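Local coordinates for 2-oxoglutarate (2OG) and Fe(II)-dependent oxygenase superfamily protein (Arabidopsis thaliana, PDB 6KWA) that probably catalyses the irreversible, 2-oxoglutarate-dependent oxidation of the plant hormone indole-3-acetic acid to inactive 2-oxoindole-3-acetic acid, which would keep auxin levels in balance, at residues D125-L130 / T139-E144; P146-I151 / F244-M249. All blocks are in the same frame, centred on the assembly; numbering follows the deposited sequence.

Interaction 1 (D125-L130 / T139-E144)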
# COMPACT_ATOMS: atom_id res chain seq x y z
N ASP A 125 -4.30 -8.97 -9.08
CA ASP A 125 -3.89 -10.36 -8.97
C ASP A 125 -3.93 -10.90 -7.50
O ASP A 125 -4.32 -12.04 -7.28
CB ASP A 125 -2.49 -10.58 -9.54
CG ASP A 125 -2.45 -10.46 -11.08
OD1 ASP A 125 -3.53 -10.49 -11.72
OD2 ASP A 125 -1.34 -10.39 -11.65
N LEU A 126 -3.40 -10.14 -6.54
CA LEU A 126 -3.39 -10.57 -5.12
C LEU A 126 -4.81 -10.62 -4.62
O LEU A 126 -5.19 -11.52 -3.90
CB LEU A 126 -2.54 -9.63 -4.26
CG LEU A 126 -1.04 -9.61 -4.61
CD1 LEU A 126 -0.28 -8.49 -3.85
CD2 LEU A 126 -0.41 -10.95 -4.29
N ALA A 127 -5.63 -9.65 -5.02
CA ALA A 127 -7.02 -9.67 -4.59
C ALA A 127 -7.74 -10.93 -5.10
O ALA A 127 -8.44 -11.61 -4.35
CB ALA A 127 -7.73 -8.43 -5.06
N ARG A 128 -7.56 -11.24 -6.38
CA ARG A 128 -8.20 -12.43 -6.95
C ARG A 128 -7.68 -13.66 -6.23
O ARG A 128 -8.44 -14.57 -5.90
CB ARG A 128 -7.96 -12.56 -8.45
CG ARG A 128 -8.73 -13.76 -9.08
CD ARG A 128 -8.52 -13.81 -10.56
NE ARG A 128 -8.93 -12.55 -11.17
CZ ARG A 128 -10.04 -12.36 -11.88
NH1 ARG A 128 -10.85 -13.38 -12.13
NH2 ARG A 128 -10.33 -11.16 -12.38
N LYS A 129 -6.38 -13.68 -5.94
CA LYS A 129 -5.83 -14.85 -5.26
C LYS A 129 -6.45 -15.05 -3.87
O LYS A 129 -6.63 -16.18 -3.43
CB LYS A 129 -4.32 -14.74 -5.15
CG LYS A 129 -3.57 -14.93 -6.46
CD LYS A 129 -2.08 -14.98 -6.20
CE LYS A 129 -1.27 -14.86 -7.51
NZ LYS A 129 -1.67 -15.88 -8.47
N LEU A 130 -6.74 -13.97 -3.16
CA LEU A 130 -7.43 -14.08 -1.86
C LEU A 130 -8.82 -14.69 -2.04
O LEU A 130 -9.25 -15.51 -1.24
CB LEU A 130 -7.54 -12.72 -1.20
CG LEU A 130 -6.31 -12.29 -0.42
CD1 LEU A 130 -6.45 -10.81 -0.17
CD2 LEU A 130 -6.23 -13.04 0.91
N THR A 139 -15.00 -14.13 -8.04
CA THR A 139 -13.57 -13.97 -8.27
C THR A 139 -13.26 -12.63 -8.93
O THR A 139 -12.12 -12.34 -9.24
CB THR A 139 -13.00 -15.14 -9.11
OG1 THR A 139 -13.72 -15.24 -10.34
CG2 THR A 139 -13.14 -16.48 -8.33
N ASP A 140 -14.29 -11.83 -9.13
CA ASP A 140 -14.17 -10.53 -9.76
C ASP A 140 -14.64 -9.42 -8.81
O ASP A 140 -15.00 -8.34 -9.26
CB ASP A 140 -15.04 -10.49 -11.03
CG ASP A 140 -14.41 -11.23 -12.21
OD1 ASP A 140 -13.21 -11.60 -12.16
OD2 ASP A 140 -15.17 -11.52 -13.16
N PHE A 141 -14.64 -9.67 -7.50
CA PHE A 141 -15.27 -8.75 -6.55
C PHE A 141 -14.67 -7.35 -6.55
O PHE A 141 -15.33 -6.36 -6.19
CB PHE A 141 -15.21 -9.31 -5.12
CG PHE A 141 -13.83 -9.40 -4.55
CD1 PHE A 141 -13.35 -8.41 -3.71
CD2 PHE A 141 -13.02 -10.50 -4.82
CE1 PHE A 141 -12.07 -8.51 -3.13
CE2 PHE A 141 -11.75 -10.61 -4.23
CZ PHE A 141 -11.27 -9.61 -3.40
N PHE A 142 -13.41 -7.26 -6.95
CA PHE A 142 -12.68 -6.01 -6.79
C PHE A 142 -12.83 -5.10 -8.02
O PHE A 142 -12.42 -3.93 -7.97
CB PHE A 142 -11.21 -6.33 -6.52
CG PHE A 142 -10.63 -7.26 -7.54
CD1 PHE A 142 -10.19 -6.78 -8.76
CD2 PHE A 142 -10.64 -8.62 -7.32
CE1 PHE A 142 -9.73 -7.65 -9.72
CE2 PHE A 142 -10.18 -9.49 -8.29
CZ PHE A 142 -9.71 -9.00 -9.49
N LYS A 143 -13.51 -5.56 -9.07
CA LYS A 143 -13.35 -4.93 -10.39
C LYS A 143 -13.91 -3.53 -10.55
O LYS A 143 -13.50 -2.80 -11.44
CB LYS A 143 -14.01 -5.78 -11.49
CG LYS A 143 -13.10 -6.82 -12.14
CD LYS A 143 -13.72 -7.21 -13.51
CE LYS A 143 -12.87 -8.24 -14.26
NZ LYS A 143 -13.66 -9.23 -15.05
N GLU A 144 -14.77 -3.10 -9.64
CA GLU A 144 -15.27 -1.74 -9.70
C GLU A 144 -14.67 -0.92 -8.55
O GLU A 144 -15.18 0.15 -8.21
CB GLU A 144 -16.79 -1.70 -9.60
CG GLU A 144 -17.57 -2.63 -10.55
CD GLU A 144 -17.26 -2.40 -12.02
OE1 GLU A 144 -16.87 -1.28 -12.41
OE2 GLU A 144 -17.42 -3.37 -12.80

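Interaction 2 (P146-I151 / F244-M249)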
# COMPACT_ATOMS: atom_id res chain seq x y z
N PRO A 146 -11.89 1.39 -6.86
CA PRO A 146 -10.82 2.32 -7.25
C PRO A 146 -9.53 2.11 -6.42
O PRO A 146 -9.57 1.59 -5.30
CB PRO A 146 -11.42 3.68 -6.93
CG PRO A 146 -12.29 3.38 -5.70
CD PRO A 146 -12.88 2.01 -5.96
N SER A 147 -8.40 2.49 -7.00
CA SER A 147 -7.15 2.48 -6.27
C SER A 147 -6.64 3.90 -6.09
O SER A 147 -7.11 4.83 -6.75
CB SER A 147 -6.11 1.62 -6.96
OG SER A 147 -6.52 0.28 -6.95
N GLN A 148 -5.72 4.06 -5.16
CA GLN A 148 -5.14 5.34 -4.80
C GLN A 148 -3.63 5.23 -4.72
O GLN A 148 -3.08 4.27 -4.18
CB GLN A 148 -5.71 5.82 -3.47
CG GLN A 148 -5.12 7.12 -2.92
CD GLN A 148 -5.85 7.57 -1.66
OE1 GLN A 148 -6.91 7.03 -1.33
NE2 GLN A 148 -5.26 8.49 -0.90
N PHE A 149 -2.97 6.22 -5.30
CA PHE A 149 -1.52 6.28 -5.33
C PHE A 149 -1.06 7.32 -4.30
O PHE A 149 -1.64 8.40 -4.22
CB PHE A 149 -1.12 6.61 -6.75
CG PHE A 149 0.35 6.65 -6.99
CD1 PHE A 149 1.10 5.48 -7.02
CD2 PHE A 149 0.97 7.85 -7.30
CE1 PHE A 149 2.46 5.53 -7.31
CE2 PHE A 149 2.32 7.92 -7.59
CZ PHE A 149 3.07 6.75 -7.59
N ARG A 150 -0.04 7.00 -3.51
CA ARG A 150 0.50 7.99 -2.58
C ARG A 150 2.00 7.82 -2.46
O ARG A 150 2.49 6.72 -2.20
CB ARG A 150 -0.15 7.86 -1.20
CG ARG A 150 0.06 9.08 -0.30
CD ARG A 150 -1.11 9.32 0.67
NE ARG A 150 -0.97 10.56 1.42
CZ ARG A 150 -1.29 11.76 0.93
NH1 ARG A 150 -1.72 11.87 -0.32
NH2 ARG A 150 -1.16 12.87 1.65
N ILE A 151 2.74 8.92 -2.61
CA ILE A 151 4.18 8.84 -2.45
C ILE A 151 4.55 9.68 -1.25
O ILE A 151 3.96 10.74 -1.00
CB ILE A 151 4.94 9.32 -3.69
CG1 ILE A 151 4.59 10.76 -4.04
CG2 ILE A 151 4.60 8.41 -4.88
CD1 ILE A 151 5.26 11.26 -5.33
N PHE A 244 -2.87 1.88 -2.85
CA PHE A 244 -3.98 1.37 -2.06
C PHE A 244 -5.12 0.88 -2.93
O PHE A 244 -5.69 1.65 -3.68
CB PHE A 244 -4.54 2.44 -1.12
CG PHE A 244 -3.53 3.06 -0.20
CD1 PHE A 244 -3.21 2.44 1.00
CD2 PHE A 244 -2.97 4.29 -0.49
CE1 PHE A 244 -2.31 3.02 1.87
CE2 PHE A 244 -2.06 4.88 0.39
CZ PHE A 244 -1.74 4.25 1.56
N LEU A 245 -5.46 -0.39 -2.81
CA LEU A 245 -6.71 -0.86 -3.37
C LEU A 245 -7.76 -0.56 -2.31
O LEU A 245 -7.64 -1.02 -1.17
CB LEU A 245 -6.67 -2.35 -3.71
CG LEU A 245 -8.00 -2.88 -4.21
CD1 LEU A 245 -8.34 -2.24 -5.53
CD2 LEU A 245 -8.01 -4.39 -4.34
N LEU A 246 -8.72 0.29 -2.65
CA LEU A 246 -9.75 0.73 -1.70
C LEU A 246 -11.01 -0.11 -1.84
O LEU A 246 -11.10 -0.97 -2.70
CB LEU A 246 -10.07 2.21 -1.91
CG LEU A 246 -8.88 3.16 -1.92
CD1 LEU A 246 -9.32 4.57 -2.26
CD2 LEU A 246 -8.20 3.11 -0.56
N GLY A 247 -12.01 0.19 -1.03
CA GLY A 247 -13.27 -0.51 -1.14
C GLY A 247 -14.15 0.12 -2.21
O GLY A 247 -13.68 0.89 -3.04
N PRO A 248 -15.44 -0.21 -2.19
CA PRO A 248 -16.34 0.41 -3.17
C PRO A 248 -16.50 1.91 -2.94
O PRO A 248 -16.54 2.38 -1.79
CB PRO A 248 -17.67 -0.32 -2.93
CG PRO A 248 -17.33 -1.52 -2.07
CD PRO A 248 -16.13 -1.12 -1.28
N MET A 249 -16.59 2.64 -4.05
CA MET A 249 -16.83 4.07 -4.11
C MET A 249 -18.20 4.40 -3.53
O MET A 249 -18.36 5.04 -2.49
CB MET A 249 -16.88 4.52 -5.57
CG MET A 249 -16.01 3.72 -6.53
SD MET A 249 -15.96 4.39 -8.22
CE MET A 249 -14.93 5.84 -8.08

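Interaction 1 (D125-L130 / T139-E144)
Arg-128 leaves its helix with CG trans to the backbone N (chi1 -176°), runs straight through CG and then bends at chi3, which carries the guanidinium across to Asp-140. On the facing loop Phe-141 and Phe-142 both place CG between the backbone N and the carbonyl carbon, and this turns both rings back toward the helix.

The polar half of the contact is a bifurcated salt bridge: NH2 of Arg-128 lies 2.9 Å from Asp-140 OD1 and NH1 lies 3.0 Å from that same oxygen. Both hydrogen bonds are weak and bent, since two N-H groups converge on one oxygen; guanidinium and carboxylate planes stand 72° apart, so the in-plane, two-oxygen pairing is not formed. The other carboxylate oxygen, OD2, takes a weak bond from NZ of Lys-143, 3.3 Å away, so one aspartate is shared by two cations. The carbonyl O of Thr-139 sits over the centre of the guanidinium face, a place where it probably adds electrostatic attraction without a hydrogen bond.

The apolar half lies against Ala-127 and the base of Arg-128. CB of Ala-127 touches Phe-142 CD2 at 3.7 Å, and CE2 of that ring comes 3.8 Å from Arg-128 CB. Phe-141 instead presents its edge to the helix backbone, with CE2 3.5 Å from Ala-127 O. The two rings also meet each other, the edge of Phe-142 over one face of Phe-141.

A type I turn from Asp-140 to Lys-143 holds these groups together, folding the loop after helix 106-133 back onto the last turns of that helix. Farther out, Phe-141 stacks on Trp-218 and meets Trp-145 edge-to-face, while on another side of the helix Lys-129 and Leu-130 pack against helix 12-25.

Interaction 2 (P146-I151 / F244-M249)
Phe-244 and Gln-148 grip each other with a pair of backbone hydrogen bonds: Phe-244 N to Gln-148 O at 2.7 Å, almost straight at 174°, and Gln-148 N to Phe-244 O at 2.8 Å. A third, from Leu-246 N to Pro-146 O at 3.1 Å, carries the antiparallel pairing past the end of strand 237-245. Between them, Ser-147 and Leu-245 form a non-hydrogen-bonded pair, and Leu-245 CD1 comes 3.4 Å from Ser-147 OG.

On the Gln-148 and Phe-244 face, the glutamine is extended, CG trans to the backbone N at chi1 176°, and lies across Leu-246 with OE1 3.6 Å from CD1. The Phe-244 ring turns the other way along the strand, its CE2 edge 3.9 Å from Arg-150 CB. At the loop end the Pro-146 ring meets Met-249, CD to CG at 3.6 Å, and CD also lies 3.2 Å from Gly-247 O. With that ring cut back to an alanine here, the loss of CG and CD would probably open a gap beside Met-249 CG and weaken the packing on Tyr-87.

Farther out, Arg-150 sends its guanidinium away to Gly-70 O, Ser-147 OG has a weak bond to Asn-120, and strand 81-87 flanks the other edge of strand 147-155. Phe-244 reaches close to Asp-171, a ligand of the bound magnesium, and Arg-150 lies near Asn-152, a 2-oxoglutarate-binding residue. Main-chain bonds thus set the strand register here, in the double-stranded beta-helix core, while the side chains across the pair meet without hydrogen bonds, and of these Phe-244 is the one that reaches toward the metal site.

How the interactions relate
Following the chain from the N terminus, helix 106-133 comes first, and interaction 1 closes a short loop as residues 139-144 fold back on its last turns. The chain then passes almost at once into strand 147-155, where interaction 2 opens; its partner arrives only after the intervening strands of the core, with strand 237-245. The two contacts are therefore in series, one local and one long-range, and neither nests in nor crosses the other. They still touch in space: Ala-127 CB packs on Leu-245 CD2, and Glu-144 O lies near Met-249 CG. Together they tie the helix, its following loop and two neighbouring strands of the main sheet.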